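Local coordinates for protein tannase (Fusobacterium nucleatum subsp. nucleatum ATCC 25586, PDB 6YQ4) that hydrolyses gallotannins as a tannase of the alpha/beta-hydrolase superfamily, a detoxifying activity linked to pathogen resistance, and binds a magnesium ion, at residues 219-224 with 267-272; 274-279 with 289-294; 16-21 with 29-34. All coordinates share one frame; numbering follows the deposited sequence.

Interaction 1 (219-224 with 267-272); sequences YEWMYN and KLKTLF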
loop_
_atom_site.group_PDB
_atom_site.type_symbol
_atom_site.label_atom_id
_atom_site.label_comp_id
_atom_site.label_asym_id
_atom_site.label_seq_id
_atom_site.Cartn_x
_atom_site.Cartn_y
_atom_site.Cartn_z
ATOM N N TYR A 219 5.777 -7.344 13.844
ATOM C CA TYR A 219 6.856 -8.035 13.137
ATOM C C TYR A 219 7.656 -8.930 14.076
ATOM O O TYR A 219 8.101 -10.011 13.680
ATOM C CB TYR A 219 7.763 -7.009 12.470
ATOM C CG TYR A 219 8.648 -7.565 11.368
ATOM C CD1 TYR A 219 9.930 -8.017 11.654
ATOM C CD2 TYR A 219 8.191 -7.669 10.063
ATOM C CE1 TYR A 219 10.757 -8.525 10.645
ATOM C CE2 TYR A 219 9.004 -8.172 9.046
ATOM C CZ TYR A 219 10.297 -8.596 9.351
ATOM O OH TYR A 219 11.128 -9.101 8.373
ATOM N N GLU A 220 7.814 -8.518 15.327
ATOM C CA GLU A 220 8.516 -9.324 16.309
ATOM C C GLU A 220 7.628 -10.401 16.917
ATOM O O GLU A 220 8.116 -11.478 17.259
ATOM C CB GLU A 220 9.082 -8.399 17.388
ATOM C CG GLU A 220 10.156 -7.462 16.826
ATOM C CD GLU A 220 11.147 -8.207 15.936
ATOM O OE1 GLU A 220 11.504 -7.677 14.869
ATOM O OE2 GLU A 220 11.575 -9.330 16.306
ATOM N N TRP A 221 6.335 -10.130 17.078
ATOM C CA TRP A 221 5.400 -11.199 17.397
ATOM C C TRP A 221 5.523 -12.350 16.398
ATOM O O TRP A 221 5.728 -13.505 16.784
ATOM C CB TRP A 221 3.978 -10.645 17.433
ATOM C CG TRP A 221 2.982 -11.717 17.635
ATOM C CD1 TRP A 221 2.739 -12.403 18.782
ATOM C CD2 TRP A 221 2.113 -12.256 16.645
ATOM N NE1 TRP A 221 1.760 -13.346 18.573
ATOM C CE2 TRP A 221 1.363 -13.279 17.263
ATOM C CE3 TRP A 221 1.916 -11.999 15.287
ATOM C CZ2 TRP A 221 0.410 -14.020 16.577
ATOM C CZ3 TRP A 221 0.964 -12.739 14.611
ATOM C CH2 TRP A 221 0.222 -13.734 15.256
ATOM N N MET A 222 5.455 -12.041 15.105
ATOM C CA MET A 222 5.660 -13.069 14.087
ATOM C C MET A 222 7.071 -13.676 14.130
ATOM O O MET A 222 7.227 -14.901 14.142
ATOM C CB MET A 222 5.372 -12.486 12.713
ATOM C CG MET A 222 4.994 -13.541 11.697
ATOM S SD MET A 222 3.751 -13.006 10.520
ATOM C CE MET A 222 2.491 -12.552 11.666
ATOM N N TYR A 223 8.121 -12.851 14.149
ATOM C CA TYR A 223 9.448 -13.342 13.794
ATOM C C TYR A 223 10.437 -13.406 14.962
ATOM O O TYR A 223 11.642 -13.574 14.736
ATOM C CB TYR A 223 10.007 -12.498 12.646
ATOM C CG TYR A 223 9.257 -12.733 11.373
ATOM C CD1 TYR A 223 8.430 -11.752 10.844
ATOM C CD2 TYR A 223 9.327 -13.962 10.717
ATOM C CE1 TYR A 223 7.700 -11.976 9.690
ATOM C CE2 TYR A 223 8.570 -14.198 9.552
ATOM C CZ TYR A 223 7.770 -13.197 9.054
ATOM O OH TYR A 223 7.040 -13.393 7.910
ATOM N N ASN A 224 9.970 -13.282 16.199
ATOM C CA ASN A 224 10.843 -13.502 17.342
ATOM C C ASN A 224 11.438 -14.906 17.294
ATOM O O ASN A 224 10.743 -15.888 17.015
ATOM C CB ASN A 224 10.056 -13.315 18.639
ATOM C CG ASN A 224 10.925 -13.384 19.860
ATOM O OD1 ASN A 224 10.804 -14.303 20.666
ATOM N ND2 ASN A 224 11.801 -12.404 20.018
ATOM N N LYS A 267 11.254 -7.683 23.706
ATOM C CA LYS A 267 10.386 -6.668 24.291
ATOM C C LYS A 267 9.282 -6.259 23.325
ATOM O O LYS A 267 8.126 -6.100 23.735
ATOM C CB LYS A 267 11.222 -5.462 24.723
ATOM C CG LYS A 267 10.551 -4.454 25.670
ATOM C CD LYS A 267 9.898 -5.085 26.909
ATOM C CE LYS A 267 10.899 -5.417 28.008
ATOM N NZ LYS A 267 10.260 -6.262 29.070
ATOM N N LEU A 268 9.608 -6.113 22.035
ATOM C CA LEU A 268 8.596 -5.723 21.054
ATOM C C LEU A 268 7.490 -6.763 20.927
ATOM O O LEU A 268 6.314 -6.404 20.772
ATOM C CB LEU A 268 9.238 -5.498 19.693
ATOM C CG LEU A 268 9.923 -4.153 19.518
ATOM C CD1 LEU A 268 10.796 -4.126 18.249
ATOM C CD2 LEU A 268 8.882 -3.065 19.527
ATOM N N LYS A 269 7.847 -8.054 20.953
ATOM C CA LYS A 269 6.831 -9.104 20.877
ATOM C C LYS A 269 5.834 -8.968 22.010
ATOM O O LYS A 269 4.619 -8.961 21.791
ATOM C CB LYS A 269 7.476 -10.484 20.926
ATOM C CG LYS A 269 6.445 -11.593 20.774
ATOM C CD LYS A 269 7.005 -12.956 21.087
ATOM C CE LYS A 269 6.079 -14.054 20.594
ATOM N NZ LYS A 269 6.559 -15.452 20.916
ATOM N N THR A 270 6.345 -8.860 23.233
ATOM C CA THR A 270 5.599 -8.615 24.459
ATOM C C THR A 270 4.500 -7.566 24.312
ATOM O O THR A 270 3.463 -7.672 24.970
ATOM C CB THR A 270 6.606 -8.220 25.543
ATOM O OG1 THR A 270 7.211 -9.403 26.069
ATOM C CG2 THR A 270 5.980 -7.446 26.661
ATOM N N LEU A 271 4.702 -6.578 23.423
ATOM C CA LEU A 271 3.818 -5.421 23.276
ATOM C C LEU A 271 2.671 -5.620 22.281
ATOM O O LEU A 271 1.707 -4.846 22.309
ATOM C CB LEU A 271 4.632 -4.202 22.841
ATOM C CG LEU A 271 5.216 -3.316 23.951
ATOM C CD1 LEU A 271 6.026 -4.109 24.956
ATOM C CD2 LEU A 271 6.059 -2.236 23.340
ATOM N N PHE A 272 2.744 -6.608 21.397
ATOM C CA PHE A 272 1.700 -6.765 20.388
ATOM C C PHE A 272 0.341 -7.219 20.953
ATOM O O PHE A 272 -0.693 -6.687 20.528
ATOM C CB PHE A 272 2.172 -7.741 19.312
ATOM C CG PHE A 272 1.237 -7.854 18.134
ATOM C CD1 PHE A 272 0.960 -6.744 17.331
ATOM C CD2 PHE A 272 0.627 -9.078 17.829
ATOM C CE1 PHE A 272 0.093 -6.858 16.233
ATOM C CE2 PHE A 272 -0.228 -9.196 16.735
ATOM C CZ PHE A 272 -0.495 -8.083 15.938
HETATM O O HOH W 1 7.230 -15.435 17.976
#
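Trp221 and Phe272 pack against each other in a buried helix-helix crossing of this alpha/beta-hydrolase, where the C-terminal end of helix 212-223 meets the long helix 259-279. The short axes approach to 7.5 Å at a crossing angle of -105°, and the CA atoms of Trp221 and Lys269 are 4.3 Å apart. Phe272 CD2 sits over one face of the indole, displaced toward its rim and 3.5 Å from Trp221 CG; with the plane of the five-membered ring of Trp221 inclined at 32° to that of Phe272, the pair is an oblique aromatic contact. Trp221 CG stands anti to the backbone N (chi1 175°), beside its carbonyl carbon, and meets Phe272 CD2 there. Leu303 of helix 298-316 and Ala450 of helix 450-461 also touch the indole, and its NE1 is bonded to Gly295 O. Across the crossing, the CB and CG of Glu220 lie against Leu268 CB, while its carboxylate bends away to Arg349 and Ser265. Lys269 stays extended, laying CG 3.6 Å from Trp221 CA and CD 3.9 Å from Asn224 CB. A water donates to Trp221 O at 2.7 Å and accepts a weak bond from Lys269 NZ at 3.0 Å.

Interaction 2 (274-279 with 289-294); sequences IYLNSL and LTLDKS
The last turns of helix 259-279 are tied to the loop that returns from it toward helix 298-316 by the carboxamide of Asn277, which bonds both backbone polar groups of Leu291. Asn277 OD1 accepts from Leu291 N at 3.0 Å, using a lone pair in the carbonyl plane, and Asn277 ND2 donates to Leu291 O at 3.0 Å. The second bond is nearly straight, 173° at the hydrogen, and the acceptor lies in the plane of the amide, so the two bonds together fix the rotation of the carboxamide. With its CG anti to the carbonyl carbon (chi1 -62°), Asn277 reaches out from the helix to the loop backbone, and OD1 also rests 3.4 Å from Thr290 CB. The preceding residue, Leu276, points at the loop: its CD2 lies 3.5 Å from Leu289 O and 4.0 Å from Leu291 CD1. A water joins the backbones beside it, donating to Leu276 O at 2.7 Å and to Leu289 O at 2.8 Å. Leu276 and Leu289 both pack on Phe299 of helix 298-316, with Ile454 and Leu457 of helix 450-461 as further neighbours, while Leu291 reaches Trp221 of helix 212-223.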
loop_
_atom_site.group_PDB
_atom_site.type_symbol
_atom_site.label_atom_id
_atom_site.label_comp_id
_atom_site.label_asym_id
_atom_site.label_seq_id
_atom_site.Cartn_x
_atom_site.Cartn_y
_atom_site.Cartn_z
ATOM N N ILE A 274 -1.144 -6.507 23.762
ATOM C CA ILE A 274 -1.860 -5.369 24.325
ATOM C C ILE A 274 -2.507 -4.567 23.207
ATOM O O ILE A 274 -3.630 -4.063 23.348
ATOM C CB ILE A 274 -0.924 -4.487 25.176
ATOM C CG1 ILE A 274 0.174 -5.323 25.870
ATOM C CG2 ILE A 274 -1.749 -3.693 26.176
ATOM C CD1 ILE A 274 1.262 -4.509 26.625
ATOM N N TYR A 275 -1.828 -4.458 22.065
ATOM C CA TYR A 275 -2.382 -3.645 20.992
ATOM C C TYR A 275 -3.480 -4.395 20.253
ATOM O O TYR A 275 -4.581 -3.869 20.064
ATOM C CB TYR A 275 -1.300 -3.198 20.017
ATOM C CG TYR A 275 -1.895 -2.680 18.711
ATOM C CD1 TYR A 275 -2.656 -1.498 18.679
ATOM C CD2 TYR A 275 -1.729 -3.389 17.514
ATOM C CE1 TYR A 275 -3.203 -1.025 17.488
ATOM C CE2 TYR A 275 -2.279 -2.937 16.326
ATOM C CZ TYR A 275 -3.007 -1.760 16.310
ATOM O OH TYR A 275 -3.559 -1.349 15.118
ATOM N N LEU A 276 -3.198 -5.627 19.837
ATOM C CA LEU A 276 -4.187 -6.391 19.095
ATOM C C LEU A 276 -5.492 -6.538 19.872
ATOM O O LEU A 276 -6.574 -6.365 19.301
ATOM C CB LEU A 276 -3.629 -7.758 18.726
ATOM C CG LEU A 276 -4.680 -8.501 17.900
ATOM C CD1 LEU A 276 -4.118 -8.799 16.516
ATOM C CD2 LEU A 276 -5.186 -9.772 18.610
ATOM N N ASN A 277 -5.422 -6.810 21.183
ATOM C CA ASN A 277 -6.662 -6.956 21.947
ATOM C C ASN A 277 -7.433 -5.654 22.039
ATOM O O ASN A 277 -8.645 -5.679 22.279
ATOM C CB ASN A 277 -6.384 -7.471 23.348
ATOM C CG ASN A 277 -5.751 -8.811 23.334
ATOM O OD1 ASN A 277 -5.863 -9.529 22.351
ATOM N ND2 ASN A 277 -5.051 -9.162 24.410
ATOM N N SER A 278 -6.752 -4.515 21.898
ATOM C CA SER A 278 -7.429 -3.228 22.023
ATOM C C SER A 278 -8.355 -2.957 20.850
ATOM O O SER A 278 -9.274 -2.150 20.981
ATOM C CB SER A 278 -6.411 -2.087 22.127
ATOM O OG SER A 278 -5.767 -1.876 20.861
ATOM N N LEU A 279 -8.103 -3.591 19.706
ATOM C CA LEU A 279 -8.879 -3.378 18.496
ATOM C C LEU A 279 -10.223 -4.104 18.532
ATOM O O LEU A 279 -11.159 -3.671 17.850
ATOM C CB LEU A 279 -8.059 -3.836 17.272
ATOM C CG LEU A 279 -6.605 -3.342 17.090
ATOM C CD1 LEU A 279 -5.842 -4.081 15.970
ATOM C CD2 LEU A 279 -6.610 -1.862 16.830
ATOM N N LEU A 289 -10.853 -12.104 18.193
ATOM C CA LEU A 289 -9.494 -12.515 17.908
ATOM C C LEU A 289 -8.609 -11.838 18.948
ATOM O O LEU A 289 -8.540 -10.609 19.008
ATOM C CB LEU A 289 -9.138 -12.138 16.469
ATOM C CG LEU A 289 -10.038 -12.855 15.439
ATOM C CD1 LEU A 289 -9.838 -12.337 14.057
ATOM C CD2 LEU A 289 -9.812 -14.362 15.435
ATOM N N THR A 290 -7.980 -12.633 19.808
ATOM C CA THR A 290 -7.170 -12.114 20.897
ATOM C C THR A 290 -5.845 -12.872 20.989
ATOM O O THR A 290 -5.608 -13.869 20.291
ATOM C CB THR A 290 -7.918 -12.209 22.228
ATOM O OG1 THR A 290 -8.121 -13.591 22.554
ATOM C CG2 THR A 290 -9.256 -11.480 22.136
ATOM N N LEU A 291 -4.986 -12.388 21.885
ATOM C CA LEU A 291 -3.724 -13.026 22.209
ATOM C C LEU A 291 -3.523 -12.973 23.715
ATOM O O LEU A 291 -3.803 -11.942 24.341
ATOM C CB LEU A 291 -2.547 -12.340 21.489
ATOM C CG LEU A 291 -2.510 -12.505 19.967
ATOM C CD1 LEU A 291 -1.579 -11.481 19.282
ATOM C CD2 LEU A 291 -2.140 -13.941 19.596
ATOM N N ASP A 292 -3.076 -14.106 24.279
ATOM C CA ASP A 292 -2.535 -14.215 25.632
ATOM C C ASP A 292 -1.228 -13.427 25.773
ATOM O O ASP A 292 -0.639 -12.951 24.797
ATOM C CB ASP A 292 -2.200 -15.669 25.999
ATOM C CG ASP A 292 -3.377 -16.623 25.864
ATOM O OD1 ASP A 292 -4.548 -16.189 25.978
ATOM O OD2 ASP A 292 -3.115 -17.835 25.671
ATOM N N LYS A 293 -0.741 -13.360 27.019
ATOM C CA LYS A 293 0.524 -12.681 27.292
ATOM C C LYS A 293 1.710 -13.445 26.715
ATOM O O LYS A 293 2.728 -12.833 26.373
ATOM C CB LYS A 293 0.701 -12.474 28.800
ATOM C CG LYS A 293 -0.223 -11.415 29.379
ATOM C CD LYS A 293 0.529 -10.395 30.235
ATOM C CE LYS A 293 -0.440 -9.417 30.909
ATOM N NZ LYS A 293 -0.190 -9.292 32.377
ATOM N N SER A 294 1.592 -14.773 26.600
ATOM C CA SER A 294 2.560 -15.616 25.910
ATOM C C SER A 294 2.533 -15.450 24.393
ATOM O O SER A 294 3.384 -16.032 23.713
ATOM C CB SER A 294 2.304 -17.083 26.260
ATOM O OG SER A 294 1.160 -17.577 25.572
HETATM O O HOH W 2 -8.735 -7.806 18.710
#

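Interaction 3 (16-21 with 29-34); sequences ISKEIK and YRAYEN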
loop_
_atom_site.group_PDB
_atom_site.type_symbol
_atom_site.label_atom_id
_atom_site.label_comp_id
_atom_site.label_asym_id
_atom_site.label_seq_id
_atom_site.Cartn_x
_atom_site.Cartn_y
_atom_site.Cartn_z
ATOM N N ILE A 16 -2.774 13.670 -27.437
ATOM C CA ILE A 16 -2.020 13.011 -28.497
ATOM C C ILE A 16 -2.630 11.636 -28.730
ATOM O O ILE A 16 -2.975 10.930 -27.776
ATOM C CB ILE A 16 -0.518 12.893 -28.166
ATOM C CG1 ILE A 16 0.094 14.271 -27.898
ATOM C CG2 ILE A 16 0.235 12.207 -29.311
ATOM C CD1 ILE A 16 1.490 14.191 -27.265
ATOM N N SER A 17 -2.767 11.260 -30.001
ATOM C CA SER A 17 -3.225 9.925 -30.366
ATOM C C SER A 17 -2.060 8.954 -30.258
ATOM O O SER A 17 -1.042 9.121 -30.941
ATOM C CB SER A 17 -3.783 9.914 -31.784
ATOM O OG SER A 17 -5.016 10.593 -31.848
ATOM N N LYS A 18 -2.207 7.939 -29.409
ATOM C CA LYS A 18 -1.184 6.925 -29.221
ATOM C C LYS A 18 -1.811 5.549 -29.424
ATOM O O LYS A 18 -3.019 5.419 -29.655
ATOM C CB LYS A 18 -0.522 7.059 -27.838
ATOM C CG LYS A 18 0.244 8.372 -27.669
ATOM C CD LYS A 18 0.870 8.538 -26.297
ATOM C CE LYS A 18 1.874 9.707 -26.329
ATOM N NZ LYS A 18 3.019 9.560 -25.356
ATOM N N GLU A 19 -0.970 4.516 -29.371
ATOM C CA GLU A 19 -1.427 3.147 -29.572
ATOM C C GLU A 19 -0.383 2.194 -29.017
ATOM O O GLU A 19 0.765 2.572 -28.762
ATOM C CB GLU A 19 -1.692 2.837 -31.050
ATOM C CG GLU A 19 -0.482 3.061 -31.948
ATOM C CD GLU A 19 -0.734 2.640 -33.383
ATOM O OE1 GLU A 19 -1.864 2.202 -33.681
ATOM O OE2 GLU A 19 0.197 2.735 -34.208
ATOM N N ILE A 20 -0.807 0.948 -28.819
ATOM C CA ILE A 20 0.087 -0.111 -28.372
ATOM C C ILE A 20 -0.566 -1.431 -28.744
ATOM O O ILE A 20 -1.794 -1.559 -28.726
ATOM C CB ILE A 20 0.382 -0.007 -26.853
ATOM C CG1 ILE A 20 1.416 -1.049 -26.430
ATOM C CG2 ILE A 20 -0.891 -0.159 -26.026
ATOM C CD1 ILE A 20 1.696 -1.041 -24.971
ATOM N N LYS A 21 0.260 -2.404 -29.113
ATOM C CA LYS A 21 -0.175 -3.749 -29.459
ATOM C C LYS A 21 0.338 -4.689 -28.379
ATOM O O LYS A 21 1.536 -4.699 -28.084
ATOM C CB LYS A 21 0.350 -4.164 -30.839
ATOM C CG LYS A 21 0.223 -3.098 -31.944
ATOM C CD LYS A 21 1.416 -2.113 -31.981
ATOM C CE LYS A 21 0.987 -0.699 -32.413
ATOM N NZ LYS A 21 1.988 0.364 -32.051
ATOM N N TYR A 29 -5.700 4.895 -28.069
ATOM C CA TYR A 29 -6.198 5.717 -26.975
ATOM C C TYR A 29 -5.747 7.156 -27.190
ATOM O O TYR A 29 -4.868 7.444 -28.008
ATOM C CB TYR A 29 -5.727 5.186 -25.607
ATOM C CG TYR A 29 -4.219 5.123 -25.468
ATOM C CD1 TYR A 29 -3.506 6.173 -24.895
ATOM C CD2 TYR A 29 -3.508 4.023 -25.933
ATOM C CE1 TYR A 29 -2.135 6.119 -24.773
ATOM C CE2 TYR A 29 -2.134 3.963 -25.823
ATOM C CZ TYR A 29 -1.450 5.015 -25.242
ATOM O OH TYR A 29 -0.077 4.961 -25.136
ATOM N N ARG A 30 -6.369 8.062 -26.446
ATOM C CA ARG A 30 -6.013 9.475 -26.451
ATOM C C ARG A 30 -5.336 9.816 -25.131
ATOM O O ARG A 30 -5.920 9.618 -24.060
ATOM C CB ARG A 30 -7.244 10.349 -26.650
ATOM C CG ARG A 30 -7.734 10.367 -28.051
ATOM C CD ARG A 30 -8.908 11.327 -28.223
ATOM N NE ARG A 30 -9.583 11.017 -29.473
ATOM C CZ ARG A 30 -10.389 11.847 -30.116
ATOM N NH1 ARG A 30 -10.937 11.461 -31.262
ATOM N NH2 ARG A 30 -10.640 13.052 -29.610
ATOM N N ALA A 31 -4.128 10.356 -25.214
ATOM C CA ALA A 31 -3.304 10.632 -24.047
ATOM C C ALA A 31 -3.378 12.111 -23.699
ATOM O O ALA A 31 -3.124 12.963 -24.558
ATOM C CB ALA A 31 -1.850 10.226 -24.303
ATOM N N TYR A 32 -3.722 12.406 -22.441
ATOM C CA TYR A 32 -3.696 13.760 -21.878
ATOM C C TYR A 32 -2.598 13.790 -20.812
ATOM O O TYR A 32 -2.825 13.482 -19.646
ATOM C CB TYR A 32 -5.044 14.126 -21.307
ATOM C CG TYR A 32 -6.181 13.935 -22.281
ATOM C CD1 TYR A 32 -6.751 15.031 -22.937
ATOM C CD2 TYR A 32 -6.695 12.662 -22.547
ATOM C CE1 TYR A 32 -7.811 14.865 -23.832
ATOM C CE2 TYR A 32 -7.746 12.490 -23.460
ATOM C CZ TYR A 32 -8.299 13.593 -24.086
ATOM O OH TYR A 32 -9.341 13.420 -24.977
ATOM N N GLU A 33 -1.394 14.168 -21.214
ATOM C CA GLU A 33 -0.230 13.893 -20.395
ATOM C C GLU A 33 0.155 15.086 -19.530
ATOM O O GLU A 33 0.054 16.241 -19.956
ATOM C CB GLU A 33 0.939 13.452 -21.271
ATOM C CG GLU A 33 0.818 11.999 -21.700
ATOM C CD GLU A 33 1.339 11.740 -23.106
ATOM O OE1 GLU A 33 1.324 12.677 -23.946
ATOM O OE2 GLU A 33 1.745 10.586 -23.370
ATOM N N ASN A 34 0.553 14.774 -18.298
ATOM C CA ASN A 34 1.162 15.686 -17.328
ATOM C C ASN A 34 0.326 16.943 -17.101
ATOM O O ASN A 34 0.784 18.071 -17.244
ATOM C CB ASN A 34 2.603 16.010 -17.728
ATOM C CG ASN A 34 3.406 14.746 -18.019
ATOM O OD1 ASN A 34 3.624 14.379 -19.179
ATOM N ND2 ASN A 34 3.781 14.027 -16.954
#
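The phenol ring of Tyr29 carries the backbone of Lys18 over one face, with Lys18 C 3.9 Å above the plane and offset toward the rim, while Glu19 N and Ile20 CG2 approach it obliquely. This ring lies in the beta hairpin of strands 16-21 and 26-36, which forms one edge of the mixed central sheet of the alpha/beta-hydrolase fold. Tyr29 reaches across to the neighbouring strand because its CG stands between the backbone N and the carbonyl carbon (chi1 59°), bringing CZ to 3.4 Å from Lys18 CB. Val90 of a loop and Leu105 of helix 100-106 also touch the ring.

Four backbone hydrogen bonds hold the antiparallel strands: Ile16 and Ala31 form one hydrogen-bonded pair, Lys18 and Tyr29 the next, and Ser17 with Arg30 the non-hydrogen-bonded pair between them. The bond from Tyr29 N to Lys18 O is 3.2 Å, and its donor lies above the carbonyl plane, 41° out of it. The pairing goes on with Ile20 and Ile27, and the short axes make an angle of 123°.

Ser17 and Arg30 project to the other face, where the guanidinium of Arg30 pairs with Glu55 and lies against Phe58 in a cation-pi contact. On the face shared with Tyr29, Lys18 CD passes 3.8 Å from Ala31 CB, and Glu33 comes from the opposite direction to meet the Lys18 ammonium. Ile16 CD1 rests 3.7 Å from Glu33 OE1, and the salt bridge from Lys18 NZ is taken by Glu33 OE2 through its syn lone pair at 2.6 Å.

In the fold
Along the chain the contacts follow one another as interaction 3, interaction 1 and interaction 2, without overlap. Interactions 1 and 2 are neighbours, their centres 12 Å apart: both use helix 259-279, and they touch where Leu291 CD1 lies 3.6 Å from Phe272 CD2. Together they join helices 212-223 and 259-279 and the following loop into one packed cluster, with helices 298-316 and 450-461 alongside. Interaction 3 lies on the opposite side of the chain's centre, about 49 and 51 Å from the centres of interactions 1 and 2. It belongs to the edge of the central sheet, nearer the magnesium site, so the set spans the enzyme from sheet edge to peripheral helices.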